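CDP-glucose-4,6-dehydratase (Yersinia pseudotuberculosis, PDB 1RKX) converts CDP-glucose to CDP-4-dehydro-6-deoxyglucose with loss of water, using a bound NAD, as a member of the extended short-chain dehydrogenase/reductase family. Local coordinates at residues G16-K21 and T42-P47; L25-Q30 and E51-A56; I83-A88 and A126-T131. One frame throughout, in Å; residues are numbered along the deposited sequence.

Interaction 1: G16-K21 and T42-P47; sequences GHTGFK and TAPTVP. With NAD (nicotinamide-adenine-dinucleotide), chain G.
Thr18 meets Ala43 and Pro44 in a small van der Waals contact between the glycine-rich NAD-binding turn and the loop after strand 35-40. No hydrogen bond joins the two segments. Pro44 CD lies 3.4 Å from Thr18 O. Ala43 CB rests beside the same oxygen, 3.7 Å from Thr18 O. The Thr18 hydroxyl stands between its own backbone N and carbonyl carbon (chi1 62°). From there OG1 accepts a hydrogen bond from the adenosine ribose, NAD O3B to Thr18 OG1 at 2.8 Å. The same hydroxyl bonds to Leu41 O, which ties the turn to the chain just before 42-47. Gly16 to Gly19 form a type I turn, and Gly19 is the N-cap of helix 20-31. NAD O5B passes only 3.4 Å from Gly19 CA. The helix start grips the diphosphate: Phe20 N donates to NAD O2A (2.8 Å, 173°) and Lys21 N to NAD O2N (2.8 Å, 162°). The helix dipole probably adds to this hold. Pro44 CG approaches NAD O1A at 3.9 Å. Phe50 of helix 49-52 packs on Thr18 and Ala43, while His17 bonds to Ser40, next to Leu41, and to Ser61 of strand 60-63.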
loop_
_atom_site.group_PDB
_atom_site.type_symbol
_atom_site.label_atom_id
_atom_site.label_comp_id
_atom_site.label_asym_id
_atom_site.label_seq_id
_atom_site.Cartn_x
_atom_site.Cartn_y
_atom_site.Cartn_z
ATOM N N GLY C 16 -17.646 -28.453 -12.728
ATOM C CA GLY C 16 -17.099 -29.075 -11.538
ATOM C C GLY C 16 -18.155 -29.684 -10.628
ATOM O O GLY C 16 -17.925 -29.848 -9.427
ATOM N N HIS C 17 -19.312 -30.022 -11.194
ATOM C CA HIS C 17 -20.395 -30.615 -10.422
ATOM C C HIS C 17 -20.081 -32.026 -9.914
ATOM O O HIS C 17 -20.762 -32.521 -9.015
ATOM C CB HIS C 17 -21.686 -30.652 -11.252
ATOM C CG HIS C 17 -21.678 -31.683 -12.340
ATOM N ND1 HIS C 17 -20.766 -31.671 -13.376
ATOM C CD2 HIS C 17 -22.484 -32.749 -12.563
ATOM C CE1 HIS C 17 -21.012 -32.683 -14.190
ATOM N NE2 HIS C 17 -22.049 -33.352 -13.719
ATOM N N THR C 18 -19.057 -32.673 -10.472
ATOM C CA THR C 18 -18.711 -34.027 -10.039
ATOM C C THR C 18 -17.730 -34.029 -8.867
ATOM O O THR C 18 -17.316 -35.087 -8.399
ATOM C CB THR C 18 -18.085 -34.853 -11.191
ATOM O OG1 THR C 18 -16.863 -34.240 -11.613
ATOM C CG2 THR C 18 -19.057 -34.947 -12.377
ATOM N N GLY C 19 -17.369 -32.838 -8.403
ATOM C CA GLY C 19 -16.438 -32.725 -7.294
ATOM C C GLY C 19 -17.115 -32.519 -5.949
ATOM O O GLY C 19 -18.344 -32.561 -5.839
ATOM N N PHE C 20 -16.299 -32.284 -4.926
ATOM C CA PHE C 20 -16.783 -32.084 -3.562
ATOM C C PHE C 20 -17.695 -30.871 -3.408
ATOM O O PHE C 20 -18.875 -31.013 -3.074
ATOM C CB PHE C 20 -15.581 -31.979 -2.612
ATOM C CG PHE C 20 -15.945 -31.663 -1.184
ATOM C CD1 PHE C 20 -16.835 -32.471 -0.477
ATOM C CD2 PHE C 20 -15.354 -30.582 -0.533
ATOM C CE1 PHE C 20 -17.131 -32.211 0.867
ATOM C CE2 PHE C 20 -15.638 -30.309 0.809
ATOM C CZ PHE C 20 -16.528 -31.127 1.512
ATOM N N LYS C 21 -17.161 -29.674 -3.643
ATOM C CA LYS C 21 -17.966 -28.465 -3.509
ATOM C C LYS C 21 -19.070 -28.412 -4.553
ATOM O O LYS C 21 -20.195 -28.001 -4.260
ATOM C CB LYS C 21 -17.092 -27.213 -3.632
ATOM C CG LYS C 21 -16.078 -27.050 -2.500
ATOM C CD LYS C 21 -15.210 -25.817 -2.694
ATOM C CE LYS C 21 -16.035 -24.537 -2.672
ATOM N NZ LYS C 21 -15.193 -23.319 -2.868
ATOM N N THR C 42 -14.893 -36.922 -15.189
ATOM C CA THR C 42 -15.440 -37.947 -14.306
ATOM C C THR C 42 -15.030 -37.626 -12.863
ATOM O O THR C 42 -13.946 -37.086 -12.633
ATOM C CB THR C 42 -14.900 -39.339 -14.697
ATOM O OG1 THR C 42 -15.444 -39.716 -15.968
ATOM C CG2 THR C 42 -15.274 -40.384 -13.656
ATOM N N ALA C 43 -15.892 -37.950 -11.899
ATOM C CA ALA C 43 -15.600 -37.691 -10.487
ATOM C C ALA C 43 -14.128 -38.006 -10.202
ATOM O O ALA C 43 -13.614 -39.061 -10.585
ATOM C CB ALA C 43 -16.509 -38.533 -9.596
ATOM N N PRO C 44 -13.433 -37.094 -9.507
ATOM C CA PRO C 44 -12.016 -37.226 -9.160
ATOM C C PRO C 44 -11.598 -38.369 -8.237
ATOM O O PRO C 44 -10.420 -38.726 -8.206
ATOM C CB PRO C 44 -11.688 -35.859 -8.568
ATOM C CG PRO C 44 -12.954 -35.509 -7.867
ATOM C CD PRO C 44 -13.999 -35.872 -8.904
ATOM N N THR C 45 -12.535 -38.954 -7.492
ATOM C CA THR C 45 -12.181 -40.045 -6.574
ATOM C C THR C 45 -13.255 -41.125 -6.446
ATOM O O THR C 45 -14.390 -40.942 -6.866
ATOM C CB THR C 45 -11.929 -39.524 -5.129
ATOM O OG1 THR C 45 -13.146 -38.975 -4.603
ATOM C CG2 THR C 45 -10.847 -38.453 -5.109
ATOM N N VAL C 46 -12.868 -42.255 -5.862
ATOM C CA VAL C 46 -13.791 -43.355 -5.603
ATOM C C VAL C 46 -13.476 -43.843 -4.194
ATOM O O VAL C 46 -12.379 -44.336 -3.933
ATOM C CB VAL C 46 -13.612 -44.530 -6.588
ATOM C CG1 VAL C 46 -14.508 -45.694 -6.167
ATOM C CG2 VAL C 46 -13.965 -44.084 -7.999
ATOM N N PRO C 47 -14.435 -43.713 -3.266
ATOM C CA PRO C 47 -15.772 -43.151 -3.478
ATOM C C PRO C 47 -15.771 -41.653 -3.755
ATOM O O PRO C 47 -14.739 -40.988 -3.653
ATOM C CB PRO C 47 -16.495 -43.499 -2.183
ATOM C CG PRO C 47 -15.402 -43.414 -1.172
ATOM C CD PRO C 47 -14.248 -44.104 -1.856
HETATM P PA NAD G . -12.708 -31.465 -6.368
HETATM O O1A NAD G . -11.461 -32.058 -6.896
HETATM O O2A NAD G . -13.567 -32.336 -5.522
HETATM O O5B NAD G . -13.617 -30.897 -7.567
HETATM C C5B NAD G . -12.966 -30.391 -8.758
HETATM C C4B NAD G . -13.908 -30.449 -9.961
HETATM O O4B NAD G . -13.080 -29.935 -11.030
HETATM C C3B NAD G . -14.274 -31.870 -10.362
HETATM O O3B NAD G . -15.704 -31.902 -10.545
HETATM C C2B NAD G . -13.472 -32.077 -11.633
HETATM O O2B NAD G . -14.055 -33.061 -12.532
HETATM C C1B NAD G . -13.400 -30.674 -12.178
HETATM N N9A NAD G . -12.336 -30.508 -13.156
HETATM C C8A NAD G . -10.984 -30.491 -12.934
HETATM N N7A NAD G . -10.266 -30.333 -14.043
HETATM C C5A NAD G . -11.216 -30.244 -15.042
HETATM C C6A NAD G . -11.094 -30.076 -16.439
HETATM N N6A NAD G . -9.969 -29.961 -17.115
HETATM N N1A NAD G . -12.250 -30.026 -17.173
HETATM C C2A NAD G . -13.440 -30.145 -16.500
HETATM N N3A NAD G . -13.674 -30.304 -15.215
HETATM C C4A NAD G . -12.503 -30.348 -14.521
HETATM O O3 NAD G . -12.338 -30.157 -5.602
HETATM P PN NAD G . -13.270 -29.094 -4.778
HETATM O O1N NAD G . -12.784 -29.180 -3.398
HETATM O O2N NAD G . -14.689 -29.501 -4.932
HETATM O O5D NAD G . -12.863 -27.705 -5.418
HETATM C C5D NAD G . -13.893 -26.969 -6.087
HETATM C C4D NAD G . -13.352 -25.636 -6.563
HETATM O O4D NAD G . -13.037 -24.900 -5.334
HETATM C C3D NAD G . -12.051 -25.611 -7.365
HETATM O O3D NAD G . -12.083 -24.463 -8.237
HETATM C C2D NAD G . -11.003 -25.443 -6.272
HETATM O O2D NAD G . -9.782 -24.920 -6.822
HETATM C C1D NAD G . -11.697 -24.466 -5.360
HETATM N N1N NAD G . -11.126 -24.464 -4.018
HETATM C C2N NAD G . -11.377 -25.484 -3.084
HETATM C C3N NAD G . -10.844 -25.401 -1.688
HETATM C C7N NAD G . -11.200 -26.485 -0.755
HETATM O O7N NAD G . -10.768 -26.386 0.404
HETATM N N7N NAD G . -11.956 -27.548 -1.100
HETATM C C4N NAD G . -9.900 -24.272 -1.339
HETATM C C5N NAD G . -9.720 -23.293 -2.455
HETATM C C6N NAD G . -10.273 -23.379 -3.646
#

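Interaction 2: L25-Q30 and E51-A56; sequences LSLWLQ and ETARVA
Ser26 touches Val55 through its methylene, with Ser26 CB 3.9 Å from Val55 CG1. Its hydroxyl turns back along the helix and bonds to Gly22 O. Leu27, one residue on, carries much of the contact. It crosses Val55 at about a right angle, with Leu27 CG 4.0 Å from Val55 CG2. Val55 holds CG1 anti to its backbone N (chi1 172°), and this splits its methyls between Ser26 and Leu27. The two ends of Leu27 reach Ala53: CD1 meets Ala53 CB at 3.9 Å, and CD2 lies near Ala53 O. His343 and Ser346 of helix 342-355 also pack on Leu27. Gln30, extended beyond CG, brings its amide group up to Val55 O. The opposing chain bends here because helix 49-52 ends in a Schellman motif. Arg54 is its C-prime residue, with positive phi (47°). Val55 N bonds to Phe50 O, and Arg54 N to Glu51 O. Arg54 NH1 also makes a salt bridge to Glu51 OE1 at 2.8 Å, and Arg54 NE makes another to Asp57. The arrangement is apolar packing within a Rossmann fold, between the helix that follows the glycine-rich turn and the end of a short helix beyond strand 35-40.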
loop_
_atom_site.group_PDB
_atom_site.type_symbol
_atom_site.label_atom_id
_atom_site.label_comp_id
_atom_site.label_asym_id
_atom_site.label_seq_id
_atom_site.Cartn_x
_atom_site.Cartn_y
_atom_site.Cartn_z
ATOM N N LEU C 25 -23.132 -28.117 -3.951
ATOM C CA LEU C 25 -23.841 -26.992 -4.558
ATOM C C LEU C 25 -24.952 -27.476 -5.493
ATOM O O LEU C 25 -26.069 -26.943 -5.470
ATOM C CB LEU C 25 -22.888 -26.084 -5.342
ATOM C CG LEU C 25 -23.577 -24.860 -5.968
ATOM C CD1 LEU C 25 -24.161 -23.976 -4.870
ATOM C CD2 LEU C 25 -22.587 -24.062 -6.809
ATOM N N SER C 26 -24.644 -28.473 -6.317
ATOM C CA SER C 26 -25.630 -29.017 -7.248
ATOM C C SER C 26 -26.823 -29.597 -6.495
ATOM O O SER C 26 -27.972 -29.365 -6.874
ATOM C CB SER C 26 -24.989 -30.083 -8.135
ATOM O OG SER C 26 -24.018 -29.491 -8.985
ATOM N N LEU C 27 -26.549 -30.346 -5.428
ATOM C CA LEU C 27 -27.616 -30.930 -4.617
ATOM C C LEU C 27 -28.468 -29.823 -4.007
ATOM O O LEU C 27 -29.699 -29.918 -3.970
ATOM C CB LEU C 27 -27.037 -31.786 -3.493
ATOM C CG LEU C 27 -26.462 -33.153 -3.857
ATOM C CD1 LEU C 27 -25.770 -33.763 -2.636
ATOM C CD2 LEU C 27 -27.589 -34.057 -4.358
ATOM N N TRP C 28 -27.808 -28.769 -3.530
ATOM C CA TRP C 28 -28.501 -27.641 -2.913
ATOM C C TRP C 28 -29.430 -26.979 -3.927
ATOM O O TRP C 28 -30.602 -26.726 -3.640
ATOM C CB TRP C 28 -27.488 -26.613 -2.395
ATOM C CG TRP C 28 -28.046 -25.663 -1.357
ATOM C CD1 TRP C 28 -29.358 -25.305 -1.181
ATOM C CD2 TRP C 28 -27.298 -24.934 -0.373
ATOM N NE1 TRP C 28 -29.469 -24.402 -0.148
ATOM C CE2 TRP C 28 -28.222 -24.157 0.366
ATOM C CE3 TRP C 28 -25.938 -24.862 -0.044
ATOM C CZ2 TRP C 28 -27.825 -23.316 1.417
ATOM C CZ3 TRP C 28 -25.542 -24.022 1.004
ATOM C CH2 TRP C 28 -26.489 -23.262 1.719
ATOM N N LEU C 29 -28.899 -26.704 -5.115
ATOM C CA LEU C 29 -29.672 -26.082 -6.186
ATOM C C LEU C 29 -30.866 -26.967 -6.554
ATOM O O LEU C 29 -31.978 -26.470 -6.745
ATOM C CB LEU C 29 -28.784 -25.864 -7.418
ATOM C CG LEU C 29 -27.706 -24.781 -7.279
ATOM C CD1 LEU C 29 -26.706 -24.867 -8.432
ATOM C CD2 LEU C 29 -28.378 -23.411 -7.250
ATOM N N GLN C 30 -30.631 -28.273 -6.656
ATOM C CA GLN C 30 -31.705 -29.207 -6.989
ATOM C C GLN C 30 -32.831 -29.141 -5.957
ATOM O O GLN C 30 -34.007 -29.058 -6.320
ATOM C CB GLN C 30 -31.171 -30.637 -7.071
ATOM C CG GLN C 30 -30.182 -30.865 -8.208
ATOM C CD GLN C 30 -29.558 -32.246 -8.180
ATOM O OE1 GLN C 30 -28.474 -32.462 -8.737
ATOM N NE2 GLN C 30 -30.236 -33.193 -7.541
ATOM N N GLU C 51 -21.234 -39.929 -6.704
ATOM C CA GLU C 51 -21.900 -41.225 -6.765
ATOM C C GLU C 51 -22.670 -41.589 -5.495
ATOM O O GLU C 51 -23.810 -42.053 -5.572
ATOM C CB GLU C 51 -20.884 -42.332 -7.060
ATOM C CG GLU C 51 -20.186 -42.222 -8.412
ATOM C CD GLU C 51 -21.149 -42.245 -9.588
ATOM O OE1 GLU C 51 -22.260 -42.792 -9.449
ATOM O OE2 GLU C 51 -20.782 -41.730 -10.662
ATOM N N THR C 52 -22.051 -41.381 -4.334
ATOM C CA THR C 52 -22.698 -41.727 -3.072
ATOM C C THR C 52 -23.983 -40.946 -2.815
ATOM O O THR C 52 -24.939 -41.484 -2.249
ATOM C CB THR C 52 -21.735 -41.537 -1.870
ATOM O OG1 THR C 52 -21.334 -40.161 -1.779
ATOM C CG2 THR C 52 -20.498 -42.417 -2.034
ATOM N N ALA C 53 -24.028 -39.694 -3.253
ATOM C CA ALA C 53 -25.205 -38.864 -3.038
ATOM C C ALA C 53 -26.074 -38.710 -4.276
ATOM O O ALA C 53 -26.956 -37.859 -4.310
ATOM C CB ALA C 53 -24.788 -37.484 -2.517
ATOM N N ARG C 54 -25.824 -39.536 -5.290
ATOM C CA ARG C 54 -26.599 -39.497 -6.533
ATOM C C ARG C 54 -26.771 -38.086 -7.080
ATOM O O ARG C 54 -27.871 -37.689 -7.468
ATOM C CB ARG C 54 -27.991 -40.121 -6.322
ATOM C CG ARG C 54 -27.990 -41.559 -5.812
ATOM C CD ARG C 54 -26.997 -42.421 -6.574
ATOM N NE ARG C 54 -27.047 -42.168 -8.011
ATOM C CZ ARG C 54 -26.034 -42.397 -8.839
ATOM N NH1 ARG C 54 -24.893 -42.887 -8.372
ATOM N NH2 ARG C 54 -26.151 -42.118 -10.130
ATOM N N VAL C 55 -25.681 -37.328 -7.126
ATOM C CA VAL C 55 -25.745 -35.960 -7.625
ATOM C C VAL C 55 -26.329 -35.822 -9.036
ATOM O O VAL C 55 -27.086 -34.893 -9.305
ATOM C CB VAL C 55 -24.339 -35.295 -7.607
ATOM C CG1 VAL C 55 -24.382 -33.947 -8.305
ATOM C CG2 VAL C 55 -23.864 -35.116 -6.174
ATOM N N ALA C 56 -25.993 -36.745 -9.932
ATOM C CA ALA C 56 -26.469 -36.660 -11.316
ATOM C C ALA C 56 -27.954 -36.924 -11.558
ATOM O O ALA C 56 -28.550 -36.347 -12.463
ATOM C CB ALA C 56 -25.655 -37.599 -12.194
#

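Interaction 3: I83-A88 and A126-T131; sequences IVFHMA and AVVNIT. With NAD (nicotinamide-adenine-dinucleotide), chain G.
Val84 and Val128 are joined backbone to backbone, in two neighbouring parallel strands, 83-86 and 126-130. The strand axes run 4.7 Å apart at an angle of 5°. Four hydrogen bonds join them: Val84 N to Ala126 O, Val128 N to Val84 O, His86 N to Val128 O and Ile130 N to His86 O. The shortest, Val128 N to Val84 O, is 2.8 Å. CA-H...O contacts from Ile83, Phe85 and Val127 lie between them.

Apolar side chains pack as well. Phe85 and Val128 lie side by side and point the same way, with Phe85 CD2 3.7 Å from Val128 CB. With CG anti to its carbonyl carbon (chi1 -73°), the Phe85 ring lies along the Val128 side chain. Helix 236-251 packs on this face of the sheet. Met87 CG is pressed against Ile130, only 3.5 Å from Ile130 CG1. These are the central strands of a Rossmann sheet, joined by a beta-alpha-beta crossover through helix 100-121. That helix covers the other face, with Leu114 on His86 and Ile118 on Val84 and Val127.

Polar side chains also meet on that face. His86 and Asn129 run alongside each other, their ring and amide planes 36° apart. His86 ND1 is bonded to Thr15 OG1.

The strand ends hold the cofactor. NAD O3D donates to Met87 O at 3.0 Å, and Ile130 CG2 touches the same ribose, 3.5 Å from NAD O4D. A water bonds to Ala88 O, Ile130 O and NAD O3D, bridging both segments and the ribose; its distance to Ile130 O is 2.9 Å.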
loop_
_atom_site.group_PDB
_atom_site.type_symbol
_atom_site.label_atom_id
_atom_site.label_comp_id
_atom_site.label_asym_id
_atom_site.label_seq_id
_atom_site.Cartn_x
_atom_site.Cartn_y
_atom_site.Cartn_z
ATOM N N ILE C 83 -27.686 -18.412 -14.927
ATOM C CA ILE C 83 -26.717 -18.334 -13.844
ATOM C C ILE C 83 -25.643 -19.398 -14.028
ATOM O O ILE C 83 -25.942 -20.558 -14.334
ATOM C CB ILE C 83 -27.401 -18.545 -12.475
ATOM C CG1 ILE C 83 -28.499 -17.496 -12.273
ATOM C CG2 ILE C 83 -26.368 -18.435 -11.352
ATOM C CD1 ILE C 83 -29.336 -17.711 -11.019
ATOM N N VAL C 84 -24.390 -19.001 -13.828
ATOM C CA VAL C 84 -23.275 -19.918 -13.975
ATOM C C VAL C 84 -22.346 -19.906 -12.763
ATOM O O VAL C 84 -21.974 -18.845 -12.268
ATOM C CB VAL C 84 -22.417 -19.567 -15.210
ATOM C CG1 VAL C 84 -21.209 -20.503 -15.278
ATOM C CG2 VAL C 84 -23.253 -19.670 -16.482
ATOM N N PHE C 85 -21.988 -21.094 -12.291
ATOM C CA PHE C 85 -21.048 -21.248 -11.185
ATOM C C PHE C 85 -19.874 -22.030 -11.761
ATOM O O PHE C 85 -20.029 -23.191 -12.160
ATOM C CB PHE C 85 -21.654 -22.048 -10.029
ATOM C CG PHE C 85 -22.688 -21.299 -9.239
ATOM C CD1 PHE C 85 -24.042 -21.436 -9.534
ATOM C CD2 PHE C 85 -22.311 -20.471 -8.181
ATOM C CE1 PHE C 85 -25.012 -20.761 -8.781
ATOM C CE2 PHE C 85 -23.269 -19.790 -7.420
ATOM C CZ PHE C 85 -24.624 -19.937 -7.721
ATOM N N HIS C 86 -18.705 -21.398 -11.823
ATOM C CA HIS C 86 -17.524 -22.062 -12.358
ATOM C C HIS C 86 -16.670 -22.604 -11.222
ATOM O O HIS C 86 -15.957 -21.851 -10.556
ATOM C CB HIS C 86 -16.719 -21.078 -13.221
ATOM C CG HIS C 86 -15.441 -21.645 -13.767
ATOM N ND1 HIS C 86 -15.372 -22.875 -14.385
ATOM C CD2 HIS C 86 -14.184 -21.139 -13.796
ATOM C CE1 HIS C 86 -14.128 -23.105 -14.768
ATOM N NE2 HIS C 86 -13.387 -22.066 -14.423
ATOM N N MET C 87 -16.753 -23.913 -10.994
ATOM C CA MET C 87 -15.979 -24.539 -9.935
ATOM C C MET C 87 -14.963 -25.562 -10.418
ATOM O O MET C 87 -14.177 -26.073 -9.623
ATOM C CB MET C 87 -16.908 -25.186 -8.906
ATOM C CG MET C 87 -17.640 -24.167 -8.053
ATOM S SD MET C 87 -18.250 -24.845 -6.503
ATOM C CE MET C 87 -19.771 -25.520 -7.041
ATOM N N ALA C 88 -14.974 -25.863 -11.712
ATOM C CA ALA C 88 -14.034 -26.832 -12.259
ATOM C C ALA C 88 -12.620 -26.254 -12.258
ATOM O O ALA C 88 -12.395 -25.118 -12.686
ATOM C CB ALA C 88 -14.437 -27.225 -13.680
ATOM N N ALA C 126 -25.944 -13.886 -14.207
ATOM C CA ALA C 126 -24.989 -13.928 -13.103
ATOM C C ALA C 126 -23.925 -14.998 -13.283
ATOM O O ALA C 126 -24.225 -16.150 -13.603
ATOM C CB ALA C 126 -25.724 -14.151 -11.783
ATOM N N VAL C 127 -22.672 -14.608 -13.068
ATOM C CA VAL C 127 -21.558 -15.533 -13.183
ATOM C C VAL C 127 -20.755 -15.471 -11.888
ATOM O O VAL C 127 -20.306 -14.398 -11.466
ATOM C CB VAL C 127 -20.624 -15.165 -14.363
ATOM C CG1 VAL C 127 -19.473 -16.182 -14.459
ATOM C CG2 VAL C 127 -21.412 -15.132 -15.665
ATOM N N VAL C 128 -20.591 -16.622 -11.251
ATOM C CA VAL C 128 -19.834 -16.704 -10.019
ATOM C C VAL C 128 -18.659 -17.634 -10.274
ATOM O O VAL C 128 -18.817 -18.850 -10.388
ATOM C CB VAL C 128 -20.688 -17.252 -8.865
ATOM C CG1 VAL C 128 -19.813 -17.472 -7.632
ATOM C CG2 VAL C 128 -21.803 -16.267 -8.539
ATOM N N ASN C 129 -17.479 -17.041 -10.380
ATOM C CA ASN C 129 -16.276 -17.803 -10.641
ATOM C C ASN C 129 -15.517 -18.104 -9.356
ATOM O O ASN C 129 -15.013 -17.201 -8.693
ATOM C CB ASN C 129 -15.385 -17.031 -11.620
ATOM C CG ASN C 129 -14.034 -17.676 -11.798
ATOM O OD1 ASN C 129 -13.884 -18.882 -11.603
ATOM N ND2 ASN C 129 -13.041 -16.880 -12.186
ATOM N N ILE C 130 -15.447 -19.382 -9.013
ATOM C CA ILE C 130 -14.742 -19.827 -7.821
ATOM C C ILE C 130 -13.245 -19.889 -8.108
ATOM O O ILE C 130 -12.788 -20.659 -8.962
ATOM C CB ILE C 130 -15.207 -21.235 -7.369
ATOM C CG1 ILE C 130 -16.590 -21.153 -6.720
ATOM C CG2 ILE C 130 -14.216 -21.826 -6.372
ATOM C CD1 ILE C 130 -17.689 -20.710 -7.661
ATOM N N THR C 131 -12.481 -19.069 -7.401
ATOM C CA THR C 131 -11.038 -19.078 -7.584
ATOM C C THR C 131 -10.441 -19.785 -6.371
ATOM O O THR C 131 -10.495 -21.016 -6.292
ATOM C CB THR C 131 -10.489 -17.635 -7.756
ATOM O OG1 THR C 131 -10.838 -16.831 -6.624
ATOM C CG2 THR C 131 -11.073 -17.011 -9.015
HETATM P PA NAD G . -12.708 -31.465 -6.368
HETATM O O1A NAD G . -11.461 -32.058 -6.896
HETATM O O2A NAD G . -13.567 -32.336 -5.522
HETATM O O5B NAD G . -13.617 -30.897 -7.567
HETATM C C5B NAD G . -12.966 -30.391 -8.758
HETATM C C4B NAD G . -13.908 -30.449 -9.961
HETATM O O4B NAD G . -13.080 -29.935 -11.030
HETATM C C3B NAD G . -14.274 -31.870 -10.362
HETATM O O3B NAD G . -15.704 -31.902 -10.545
HETATM C C2B NAD G . -13.472 -32.077 -11.633
HETATM O O2B NAD G . -14.055 -33.061 -12.532
HETATM C C1B NAD G . -13.400 -30.674 -12.178
HETATM N N9A NAD G . -12.336 -30.508 -13.156
HETATM C C8A NAD G . -10.984 -30.491 -12.934
HETATM N N7A NAD G . -10.266 -30.333 -14.043
HETATM C C5A NAD G . -11.216 -30.244 -15.042
HETATM C C6A NAD G . -11.094 -30.076 -16.439
HETATM N N6A NAD G . -9.969 -29.961 -17.115
HETATM N N1A NAD G . -12.250 -30.026 -17.173
HETATM C C2A NAD G . -13.440 -30.145 -16.500
HETATM N N3A NAD G . -13.674 -30.304 -15.215
HETATM C C4A NAD G . -12.503 -30.348 -14.521
HETATM O O3 NAD G . -12.338 -30.157 -5.602
HETATM P PN NAD G . -13.270 -29.094 -4.778
HETATM O O1N NAD G . -12.784 -29.180 -3.398
HETATM O O2N NAD G . -14.689 -29.501 -4.932
HETATM O O5D NAD G . -12.863 -27.705 -5.418
HETATM C C5D NAD G . -13.893 -26.969 -6.087
HETATM C C4D NAD G . -13.352 -25.636 -6.563
HETATM O O4D NAD G . -13.037 -24.900 -5.334
HETATM C C3D NAD G . -12.051 -25.611 -7.365
HETATM O O3D NAD G . -12.083 -24.463 -8.237
HETATM C C2D NAD G . -11.003 -25.443 -6.272
HETATM O O2D NAD G . -9.782 -24.920 -6.822
HETATM C C1D NAD G . -11.697 -24.466 -5.360
HETATM N N1N NAD G . -11.126 -24.464 -4.018
HETATM C C2N NAD G . -11.377 -25.484 -3.084
HETATM C C3N NAD G . -10.844 -25.401 -1.688
HETATM C C7N NAD G . -11.200 -26.485 -0.755
HETATM O O7N NAD G . -10.768 -26.386 0.404
HETATM N N7N NAD G . -11.956 -27.548 -1.100
HETATM C C4N NAD G . -9.900 -24.272 -1.339
HETATM C C5N NAD G . -9.720 -23.293 -2.455
HETATM C C6N NAD G . -10.273 -23.379 -3.646
HETATM O O HOH W 1 -13.041 -23.095 -10.597
#

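In the fold
All three interactions lie in the Rossmann part of the chain. Interactions 1 and 2 both use helix 20-31, its start and its later half, and their segments alternate along the sequence. Their centres are about 11 Å apart. Interaction 3 comes later in the chain, in the centre of the parallel sheet. Its centre lies about 16 Å from that of interaction 1 and about 17 Å from that of interaction 2. Leu25 connects interactions 2 and 3 by packing on Phe85 and Met87. Interactions 1 and 3 both touch NAD: the first binds the diphosphate and adenosine ribose, the third the nicotinamide ribose. Interaction 2 does not; its Ser26 and Val55 pack on His17 of the NAD-binding turn.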